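Local coordinates for chitin-binding type-4 domain-containing protein (PDB 6T5Z), which is a copper-dependent lytic polysaccharide monooxygenase of family AA10 that probably cleaves chitin oxidatively, at residues 97-102 with 148-153; 39-44 with 162-167; 65-70 with 105-110. One frame throughout, in Å; residues are numbered along the deposited sequence.

Contact 1: residues 97-102 with 148-153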
loop_
_atom_site.group_PDB
_atom_site.type_symbol
_atom_site.label_atom_id
_atom_site.label_comp_id
_atom_site.label_asym_id
_atom_site.label_seq_id
_atom_site.Cartn_x
_atom_site.Cartn_y
_atom_site.Cartn_z
ATOM N N TYR A 97 6.901 -2.145 4.193
ATOM C CA TYR A 97 5.555 -1.820 4.658
ATOM C C TYR A 97 5.629 -0.786 5.769
ATOM O O TYR A 97 6.411 -0.942 6.713
ATOM C CB TYR A 97 4.826 -3.094 5.129
ATOM C CG TYR A 97 4.712 -4.072 3.991
ATOM C CD1 TYR A 97 5.718 -4.999 3.735
ATOM C CD2 TYR A 97 3.607 -4.041 3.140
ATOM C CE1 TYR A 97 5.634 -5.875 2.651
ATOM C CE2 TYR A 97 3.512 -4.903 2.074
ATOM C CZ TYR A 97 4.524 -5.808 1.824
ATOM O OH TYR A 97 4.403 -6.669 0.758
ATOM N N PHE A 98 4.834 0.275 5.625
ATOM C CA PHE A 98 4.646 1.322 6.614
ATOM C C PHE A 98 3.223 1.234 7.156
ATOM O O PHE A 98 2.319 0.739 6.485
ATOM C CB PHE A 98 4.870 2.705 5.990
ATOM C CG PHE A 98 6.263 2.930 5.466
ATOM C CD1 PHE A 98 7.186 3.632 6.225
ATOM C CD2 PHE A 98 6.642 2.474 4.197
ATOM C CE1 PHE A 98 8.480 3.866 5.751
ATOM C CE2 PHE A 98 7.929 2.701 3.719
ATOM C CZ PHE A 98 8.849 3.404 4.498
ATOM N N ILE A 99 3.002 1.748 8.362
ATOM C CA ILE A 99 1.641 1.821 8.876
ATOM C C ILE A 99 1.402 3.202 9.468
ATOM O O ILE A 99 2.334 3.888 9.895
ATOM C CB ILE A 99 1.344 0.693 9.892
ATOM C CG1 ILE A 99 -0.167 0.573 10.148
ATOM C CG2 ILE A 99 2.132 0.889 11.194
ATOM C CD1 ILE A 99 -0.542 -0.705 10.857
ATOM N N THR A 100 0.135 3.624 9.446
ATOM C CA THR A 100 -0.235 4.892 10.056
ATOM C C THR A 100 0.133 4.892 11.535
ATOM O O THR A 100 0.159 3.846 12.193
ATOM C CB THR A 100 -1.741 5.149 9.894
ATOM O OG1 THR A 100 -2.470 3.923 10.079
ATOM C CG2 THR A 100 -2.034 5.698 8.504
ATOM N N LYS A 101 0.441 6.080 12.050
ATOM C CA LYS A 101 0.763 6.243 13.460
ATOM C C LYS A 101 -0.446 5.944 14.334
ATOM O O LYS A 101 -1.598 6.128 13.925
ATOM C CB LYS A 101 1.220 7.672 13.751
ATOM C CG LYS A 101 2.606 8.028 13.283
ATOM C CD LYS A 101 2.880 9.516 13.517
ATOM C CE LYS A 101 4.305 9.880 13.135
ATOM N NZ LYS A 101 4.488 11.343 12.930
ATOM N N LEU A 102 -0.174 5.491 15.555
ATOM C CA LEU A 102 -1.198 5.503 16.585
ATOM C C LEU A 102 -1.620 6.944 16.820
ATOM O O LEU A 102 -0.778 7.822 17.035
ATOM C CB LEU A 102 -0.674 4.870 17.874
ATOM C CG LEU A 102 -0.284 3.394 17.789
ATOM C CD1 LEU A 102 0.295 2.932 19.123
ATOM C CD2 LEU A 102 -1.458 2.528 17.377
ATOM N N HIS A 148 -6.555 1.572 10.403
ATOM C CA HIS A 148 -5.204 1.973 10.033
ATOM C C HIS A 148 -4.983 1.702 8.557
ATOM O O HIS A 148 -5.603 0.804 7.979
ATOM C CB HIS A 148 -4.158 1.219 10.859
ATOM C CG HIS A 148 -4.082 1.694 12.265
ATOM N ND1 HIS A 148 -3.467 2.877 12.602
ATOM C CD2 HIS A 148 -4.584 1.181 13.414
ATOM C CE1 HIS A 148 -3.569 3.063 13.906
ATOM N NE2 HIS A 148 -4.243 2.049 14.422
ATOM N N VAL A 149 -4.078 2.474 7.958
ATOM C CA VAL A 149 -3.704 2.311 6.560
ATOM C C VAL A 149 -2.277 1.797 6.518
ATOM O O VAL A 149 -1.397 2.336 7.199
ATOM C CB VAL A 149 -3.840 3.622 5.772
ATOM C CG1 VAL A 149 -3.272 3.459 4.364
ATOM C CG2 VAL A 149 -5.301 4.056 5.731
ATOM N N ILE A 150 -2.057 0.752 5.731
ATOM C CA ILE A 150 -0.738 0.175 5.527
ATOM C C ILE A 150 -0.290 0.572 4.129
ATOM O O ILE A 150 -1.071 0.475 3.176
ATOM C CB ILE A 150 -0.773 -1.357 5.704
ATOM C CG1 ILE A 150 -1.045 -1.695 7.173
ATOM C CG2 ILE A 150 0.524 -2.001 5.168
ATOM C CD1 ILE A 150 -1.345 -3.148 7.494
ATOM N N LEU A 151 0.949 1.057 4.009
ATOM C CA LEU A 151 1.536 1.399 2.717
ATOM C C LEU A 151 2.548 0.330 2.328
ATOM O O LEU A 151 3.605 0.198 2.957
ATOM C CB LEU A 151 2.198 2.777 2.742
ATOM C CG LEU A 151 2.944 3.161 1.458
ATOM C CD1 LEU A 151 1.976 3.307 0.268
ATOM C CD2 LEU A 151 3.758 4.438 1.623
ATOM N N GLY A 152 2.229 -0.430 1.279
ATOM C CA GLY A 152 3.173 -1.375 0.719
ATOM C C GLY A 152 3.982 -0.696 -0.365
ATOM O O GLY A 152 3.433 0.038 -1.190
ATOM N N VAL A 153 5.298 -0.924 -0.348
ATOM C CA VAL A 153 6.202 -0.333 -1.332
ATOM C C VAL A 153 7.059 -1.429 -1.944
ATOM O O VAL A 153 7.769 -2.152 -1.231
ATOM C CB VAL A 153 7.085 0.765 -0.726
ATOM C CG1 VAL A 153 7.942 1.424 -1.822
ATOM C CG2 VAL A 153 6.217 1.801 -0.001
#
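Thr100 and His148 meet at one end of the pairing between 97-102 and 148-153, and the threonine hydroxyl is gripped twice. OG1 lies 2.9 Å from His148 ND1, a hydrogen bond that either could donate, and it accepts from Val149 N over 3.0 Å. The threonine's chi1 of 39° sets OG1 between its backbone N and carbonyl carbon, facing the histidine, while CG2 packs on Val149 CB at 3.9 Å. Further back, Phe98 and Leu151 exchange two backbone bonds, Phe98 N to Leu151 O at 2.9 Å and Leu151 N to Phe98 O at 2.8 Å. Packing is tight here. Tyr97 CD2 comes to 3.6 Å from Gly152 CA, where the absence of a side chain lets the ring come this close; its hydroxyl is hydrogen-bonded to Asn136 and Trp84 of the facing sheet. On the same face Ile99 CG1 meets Ile150 CG1 at 3.8 Å, and on the other the Phe98 ring turns its edge to Val153 CG2. Toward Leu102 the contact slackens: this exposed residue touches the histidine ring through CD2 alone, and Lys101 starts its side chain away from the other strand, its NZ bonding to Glu113 O. The 160° angle between strand directions and the alternating pair types identify an antiparallel ladder, part of the immunoglobulin-like beta-sandwich characteristic of lytic polysaccharide monooxygenases.

Contact 2: residues 39-44 with 162-167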
loop_
_atom_site.group_PDB
_atom_site.type_symbol
_atom_site.label_atom_id
_atom_site.label_comp_id
_atom_site.label_asym_id
_atom_site.label_seq_id
_atom_site.Cartn_x
_atom_site.Cartn_y
_atom_site.Cartn_z
ATOM N N LYS A 39 11.075 6.093 -6.179
ATOM C CA LYS A 39 11.337 5.306 -4.980
ATOM C C LYS A 39 11.762 6.223 -3.834
ATOM O O LYS A 39 11.907 7.440 -3.988
ATOM C CB LYS A 39 12.413 4.250 -5.253
ATOM C CG LYS A 39 13.794 4.835 -5.593
ATOM C CD LYS A 39 14.864 3.771 -5.811
ATOM C CE LYS A 39 14.622 2.968 -7.081
ATOM N NZ LYS A 39 15.825 2.131 -7.420
ATOM N N GLY A 40 11.965 5.634 -2.662
ATOM C CA GLY A 40 12.610 6.333 -1.571
ATOM C C GLY A 40 11.696 6.991 -0.556
ATOM O O GLY A 40 12.168 7.830 0.219
ATOM N N PHE A 41 10.407 6.666 -0.550
ATOM C CA PHE A 41 9.543 7.118 0.524
ATOM C C PHE A 41 10.115 6.708 1.889
ATOM O O PHE A 41 10.551 5.576 2.046
ATOM C CB PHE A 41 8.137 6.533 0.331
ATOM C CG PHE A 41 7.147 7.017 1.331
ATOM C CD1 PHE A 41 6.394 8.157 1.086
ATOM C CD2 PHE A 41 6.970 6.338 2.526
ATOM C CE1 PHE A 41 5.481 8.606 2.022
ATOM C CE2 PHE A 41 6.065 6.782 3.457
ATOM C CZ PHE A 41 5.313 7.919 3.204
ATOM N N PRO A 42 10.092 7.610 2.887
ATOM C CA PRO A 42 9.537 8.973 2.895
ATOM C C PRO A 42 10.509 10.105 2.544
ATOM O O PRO A 42 10.083 11.262 2.477
ATOM C CB PRO A 42 9.075 9.131 4.343
ATOM C CG PRO A 42 10.112 8.364 5.109
ATOM C CD PRO A 42 10.383 7.139 4.253
ATOM N N GLN A 43 11.794 9.792 2.357
ATOM C CA GLN A 43 12.759 10.845 2.030
ATOM C C GLN A 43 12.499 11.423 0.645
ATOM O O GLN A 43 12.833 12.584 0.386
ATOM C CB GLN A 43 14.189 10.303 2.128
ATOM C CG GLN A 43 14.635 9.926 3.539
ATOM C CD GLN A 43 14.052 8.612 4.054
ATOM O OE1 GLN A 43 13.836 7.657 3.287
ATOM N NE2 GLN A 43 13.796 8.554 5.368
ATOM N N ALA A 44 11.915 10.633 -0.248
ATOM C CA ALA A 44 11.468 11.104 -1.555
ATOM C C ALA A 44 10.134 10.427 -1.854
ATOM O O ALA A 44 9.432 9.957 -0.950
ATOM C CB ALA A 44 12.519 10.834 -2.643
ATOM N N ALA A 162 9.246 2.983 -7.804
ATOM C CA ALA A 162 8.666 1.985 -6.917
ATOM C C ALA A 162 7.162 1.968 -7.143
ATOM O O ALA A 162 6.590 2.923 -7.669
ATOM C CB ALA A 162 8.958 2.284 -5.442
ATOM N N PHE A 163 6.514 0.896 -6.703
ATOM C CA PHE A 163 5.058 0.805 -6.782
ATOM C C PHE A 163 4.451 0.956 -5.396
ATOM O O PHE A 163 4.957 0.388 -4.423
ATOM C CB PHE A 163 4.628 -0.512 -7.428
ATOM C CG PHE A 163 4.940 -0.566 -8.897
ATOM C CD1 PHE A 163 6.219 -0.891 -9.334
ATOM C CD2 PHE A 163 3.985 -0.203 -9.836
ATOM C CE1 PHE A 163 6.522 -0.903 -10.687
ATOM C CE2 PHE A 163 4.285 -0.216 -11.196
ATOM C CZ PHE A 163 5.551 -0.558 -11.617
ATOM N N TYR A 164 3.354 1.721 -5.307
ATOM C CA TYR A 164 2.823 2.164 -4.016
ATOM C C TYR A 164 1.407 1.638 -3.828
ATOM O O TYR A 164 0.523 1.919 -4.647
ATOM C CB TYR A 164 2.863 3.689 -3.917
ATOM C CG TYR A 164 4.268 4.242 -3.752
ATOM C CD1 TYR A 164 5.071 4.517 -4.861
ATOM C CD2 TYR A 164 4.795 4.474 -2.483
ATOM C CE1 TYR A 164 6.370 5.025 -4.706
ATOM C CE2 TYR A 164 6.080 4.977 -2.318
ATOM C CZ TYR A 164 6.861 5.247 -3.430
ATOM O OH TYR A 164 8.126 5.757 -3.256
ATOM N N GLN A 165 1.184 0.888 -2.743
ATOM C CA GLN A 165 -0.102 0.229 -2.498
ATOM C C GLN A 165 -0.578 0.480 -1.069
ATOM O O GLN A 165 -0.141 -0.214 -0.148
ATOM C CB GLN A 165 0.014 -1.271 -2.769
ATOM C CG GLN A 165 0.177 -1.613 -4.254
ATOM C CD GLN A 165 -1.160 -1.778 -4.969
ATOM O OE1 GLN A 165 -1.970 -2.625 -4.600
ATOM N NE2 GLN A 165 -1.382 -0.980 -6.006
ATOM N N VAL A 166 -1.522 1.437 -0.883
ATOM C CA VAL A 166 -2.163 1.603 0.421
ATOM C C VAL A 166 -3.250 0.545 0.596
ATOM O O VAL A 166 -3.912 0.121 -0.367
ATOM C CB VAL A 166 -2.725 3.034 0.596
ATOM C CG1 VAL A 166 -1.608 4.077 0.520
ATOM C CG2 VAL A 166 -3.806 3.348 -0.451
ATOM N N ILE A 167 -3.407 0.098 1.845
ATOM C CA ILE A 167 -4.356 -0.938 2.255
ATOM C C ILE A 167 -5.140 -0.406 3.449
ATOM O O ILE A 167 -4.547 0.042 4.437
ATOM C CB ILE A 167 -3.640 -2.255 2.639
ATOM C CG1 ILE A 167 -2.675 -2.699 1.544
ATOM C CG2 ILE A 167 -4.655 -3.371 2.916
ATOM C CD1 ILE A 167 -1.717 -3.829 1.970
#
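Two first torsions bring Phe41 and Tyr164 together. Tyr164 has CG beside its backbone N and anti to the carbonyl carbon (chi1 -72°), which carries the phenol from strand 162-167 across to the loop. Phe41 has CG anti to its own N (chi1 -176°), and this turns the phenyl ring away while CB remains facing the tyrosine. The touch is therefore made by the root of the phenylalanine side chain: Phe41 CB lies in the plane of the Tyr164 ring, at its edge, 3.7 Å from Tyr164 CE2. The tyrosine oxygen reaches the backbone of the loop too, with OH 3.7 Å from Lys39 CA, but its hydrogen bond goes to Lys38 O, just before the loop segment. That bond fixes the far end of the ring. Strand 36-38 pairs antiparallel with strand 161-172 in the larger sheet of the sandwich, and Lys39 still bonds to Leu160 through its backbone; between the two segments the close backbone approach is Lys39 to Ala162, 4.7 Å between CA atoms. Ala162 CB rests against Lys39 CA at 3.9 Å, an apolar touch at the base of a long side chain whose NZ is bound by Ile156 O and Thr159 O. Beyond it the loop folds back on itself: Ala44 N donates to Gly40 O at 2.9 Å, around a cis peptide before Pro42. The proline's CB sits over the centre of one face of the Phe41 ring, 3.8 Å above its plane, while Phe98 meets the same ring edge-to-face. Ala162 lies about 11 Å from a bound copper ion, measured from its side chain.

Contact 3: residues 65-70 with 105-110; sequences QTEDRW and DPNKPL
Glu67 and Asn107 are joined by two of the three hydrogen bonds that link these loops. Asn107 uses both ends of its amide: OD1 accepts from Glu67 N at 2.9 Å, with the donor 41° above the carbonyl plane, and ND2 donates a hydrogen bond to Glu67 OE1 at 2.8 Å. The carboxylate is met on its anti side, and the two flat groups stand 61° apart, so the match is twisted and not coplanar. The third bond runs from Gln65 NE2 to Pro106 O over 3.0 Å and is fairly straight; the acceptor lies in the glutamine's amide plane. A bend at chi2 (53°) folds the glutamine end back onto this carbonyl. NE2 also bonds to Tyr147 OH, and OE1 to Arg10.

Bonds within each segment shape the two surfaces. Asp105 OD1 takes Asn107 N at 3.0 Å in an Asx turn, laid over a type I turn from Asp105 to Lys108, and on the facing loop Thr66 OG1 donates to Asp68 OD2 at 2.7 Å.

Nonpolar contact is sparser. Glu67 runs alongside the Pro106 ring in the same direction, with CG of Glu67 3.5 Å from CG of Pro106. A separate van der Waals contact sets Leu110 CG 3.9 Å from the amide oxygen OE1 of Gln65. Buried Gln65 thus has both ends of its amide satisfied, whereas Asn107 serves Glu67 as acceptor and donor at once; the bonds between the loops rest on neutral amides and peptide groups with a single carboxylate, and pair no opposite charges.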
loop_
_atom_site.group_PDB
_atom_site.type_symbol
_atom_site.label_atom_id
_atom_site.label_comp_id
_atom_site.label_asym_id
_atom_site.label_seq_id
_atom_site.Cartn_x
_atom_site.Cartn_y
_atom_site.Cartn_z
ATOM N N GLN A 65 -9.707 10.839 2.017
ATOM C CA GLN A 65 -9.453 10.207 3.312
ATOM C C GLN A 65 -10.538 10.642 4.294
ATOM O O GLN A 65 -10.535 11.775 4.789
ATOM C CB GLN A 65 -8.059 10.536 3.838
ATOM C CG GLN A 65 -7.668 9.693 5.045
ATOM C CD GLN A 65 -7.834 8.207 4.794
ATOM O OE1 GLN A 65 -7.232 7.647 3.872
ATOM N NE2 GLN A 65 -8.656 7.560 5.610
ATOM N N THR A 66 -11.480 9.737 4.545
ATOM C CA THR A 66 -12.465 9.868 5.612
ATOM C C THR A 66 -12.637 8.491 6.231
ATOM O O THR A 66 -12.275 7.475 5.633
ATOM C CB THR A 66 -13.838 10.374 5.122
ATOM O OG1 THR A 66 -14.456 9.352 4.328
ATOM C CG2 THR A 66 -13.707 11.647 4.291
ATOM N N GLU A 67 -13.197 8.462 7.441
ATOM C CA GLU A 67 -13.515 7.184 8.071
ATOM C C GLU A 67 -14.471 6.350 7.224
ATOM O O GLU A 67 -14.408 5.117 7.256
ATOM C CB GLU A 67 -14.123 7.410 9.454
ATOM C CG GLU A 67 -13.118 7.884 10.486
ATOM C CD GLU A 67 -13.767 8.229 11.814
ATOM O OE1 GLU A 67 -14.126 9.411 12.017
ATOM O OE2 GLU A 67 -13.938 7.310 12.648
ATOM N N ASP A 68 -15.348 7.003 6.462
ATOM C CA ASP A 68 -16.420 6.324 5.744
ATOM C C ASP A 68 -16.033 5.877 4.341
ATOM O O ASP A 68 -16.755 5.062 3.753
ATOM C CB ASP A 68 -17.664 7.240 5.650
ATOM C CG ASP A 68 -17.308 8.703 5.334
ATOM O OD1 ASP A 68 -17.172 9.505 6.288
ATOM O OD2 ASP A 68 -17.168 9.054 4.142
ATOM N N ARG A 69 -14.909 6.359 3.801
ATOM C CA ARG A 69 -14.698 6.286 2.354
ATOM C C ARG A 69 -14.384 4.874 1.879
ATOM O O ARG A 69 -14.878 4.441 0.830
ATOM C CB ARG A 69 -13.578 7.240 1.945
ATOM C CG ARG A 69 -13.238 7.170 0.460
ATOM C CD ARG A 69 -14.319 7.850 -0.365
ATOM N NE ARG A 69 -14.088 7.730 -1.802
ATOM C CZ ARG A 69 -14.433 6.674 -2.534
ATOM N NH1 ARG A 69 -15.002 5.615 -1.966
ATOM N NH2 ARG A 69 -14.210 6.674 -3.843
ATOM N N TRP A 70 -13.502 4.168 2.586
ATOM C CA TRP A 70 -12.858 2.990 2.036
ATOM C C TRP A 70 -13.309 1.720 2.739
ATOM O O TRP A 70 -13.516 1.705 3.954
ATOM C CB TRP A 70 -11.335 3.118 2.132
ATOM C CG TRP A 70 -10.815 4.342 1.420
ATOM C CD1 TRP A 70 -10.182 5.415 1.986
ATOM C CD2 TRP A 70 -10.920 4.632 0.021
ATOM N NE1 TRP A 70 -9.870 6.342 1.025
ATOM C CE2 TRP A 70 -10.304 5.883 -0.193
ATOM C CE3 TRP A 70 -11.455 3.944 -1.078
ATOM C CZ2 TRP A 70 -10.217 6.465 -1.462
ATOM C CZ3 TRP A 70 -11.364 4.523 -2.338
ATOM C CH2 TRP A 70 -10.764 5.776 -2.513
ATOM N N ASP A 105 -5.122 10.724 12.032
ATOM C CA ASP A 105 -6.457 11.280 11.831
ATOM C C ASP A 105 -7.061 10.692 10.564
ATOM O O ASP A 105 -6.672 11.080 9.452
ATOM C CB ASP A 105 -6.395 12.806 11.745
ATOM C CG ASP A 105 -7.767 13.454 11.773
ATOM O OD1 ASP A 105 -8.759 12.782 11.431
ATOM O OD2 ASP A 105 -7.852 14.646 12.133
ATOM N N PRO A 106 -8.024 9.775 10.677
ATOM C CA PRO A 106 -8.576 9.109 9.488
ATOM C C PRO A 106 -9.413 10.012 8.603
ATOM O O PRO A 106 -9.873 9.566 7.547
ATOM C CB PRO A 106 -9.435 7.990 10.094
ATOM C CG PRO A 106 -9.794 8.499 11.450
ATOM C CD PRO A 106 -8.602 9.259 11.929
ATOM N N ASN A 107 -9.637 11.259 9.002
ATOM C CA ASN A 107 -10.415 12.214 8.229
ATOM C C ASN A 107 -9.554 13.332 7.654
ATOM O O ASN A 107 -10.084 14.372 7.254
ATOM C CB ASN A 107 -11.532 12.782 9.104
ATOM C CG ASN A 107 -12.574 11.738 9.457
ATOM O OD1 ASN A 107 -13.185 11.140 8.568
ATOM N ND2 ASN A 107 -12.776 11.502 10.758
ATOM N N LYS A 108 -8.241 13.141 7.615
ATOM C CA LYS A 108 -7.288 14.077 7.043
ATOM C C LYS A 108 -6.417 13.345 6.036
ATOM O O LYS A 108 -6.257 12.124 6.117
ATOM C CB LYS A 108 -6.411 14.714 8.133
ATOM C CG LYS A 108 -7.144 15.721 8.998
ATOM C CD LYS A 108 -7.786 16.785 8.123
ATOM C CE LYS A 108 -8.358 17.927 8.953
ATOM N NZ LYS A 108 -9.714 18.318 8.479
ATOM N N PRO A 109 -5.827 14.064 5.084
ATOM C CA PRO A 109 -5.049 13.397 4.036
ATOM C C PRO A 109 -3.883 12.587 4.588
ATOM O O PRO A 109 -3.312 12.894 5.640
ATOM C CB PRO A 109 -4.549 14.560 3.172
ATOM C CG PRO A 109 -5.560 15.653 3.407
ATOM C CD PRO A 109 -5.948 15.515 4.848
ATOM N N LEU A 110 -3.534 11.537 3.849
ATOM C CA LEU A 110 -2.345 10.759 4.156
ATOM C C LEU A 110 -1.101 11.575 3.832
ATOM O O LEU A 110 -0.959 12.101 2.728
ATOM C CB LEU A 110 -2.332 9.460 3.366
ATOM C CG LEU A 110 -3.441 8.449 3.656
ATOM C CD1 LEU A 110 -3.369 7.287 2.656
ATOM C CD2 LEU A 110 -3.308 7.938 5.088
#

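How the contacts relate
Contacts 1 and 2 are buried and share one sheet, since strands 148-156 and 161-172 are neighbours in it: Ile150 O and Ile167 N, and Gly152 N and Gln165 O, are probable hydrogen bonds between them. Contact 3 is only partly buried, its centre about 15 Å from the centre of the chain, and joins two loops. Chemistry follows place. Contact 1 relies on a backbone ladder and apolar pairs on both faces, with one polar Thr-His pair at its end, contact 2 has no hydrogen bond between its segments and rests on apolar touches, and contact 3 depends on side-chain amides and a carboxylate. Leu110 connects the regions, packing its methyls against Val149, Thr100 and Val166.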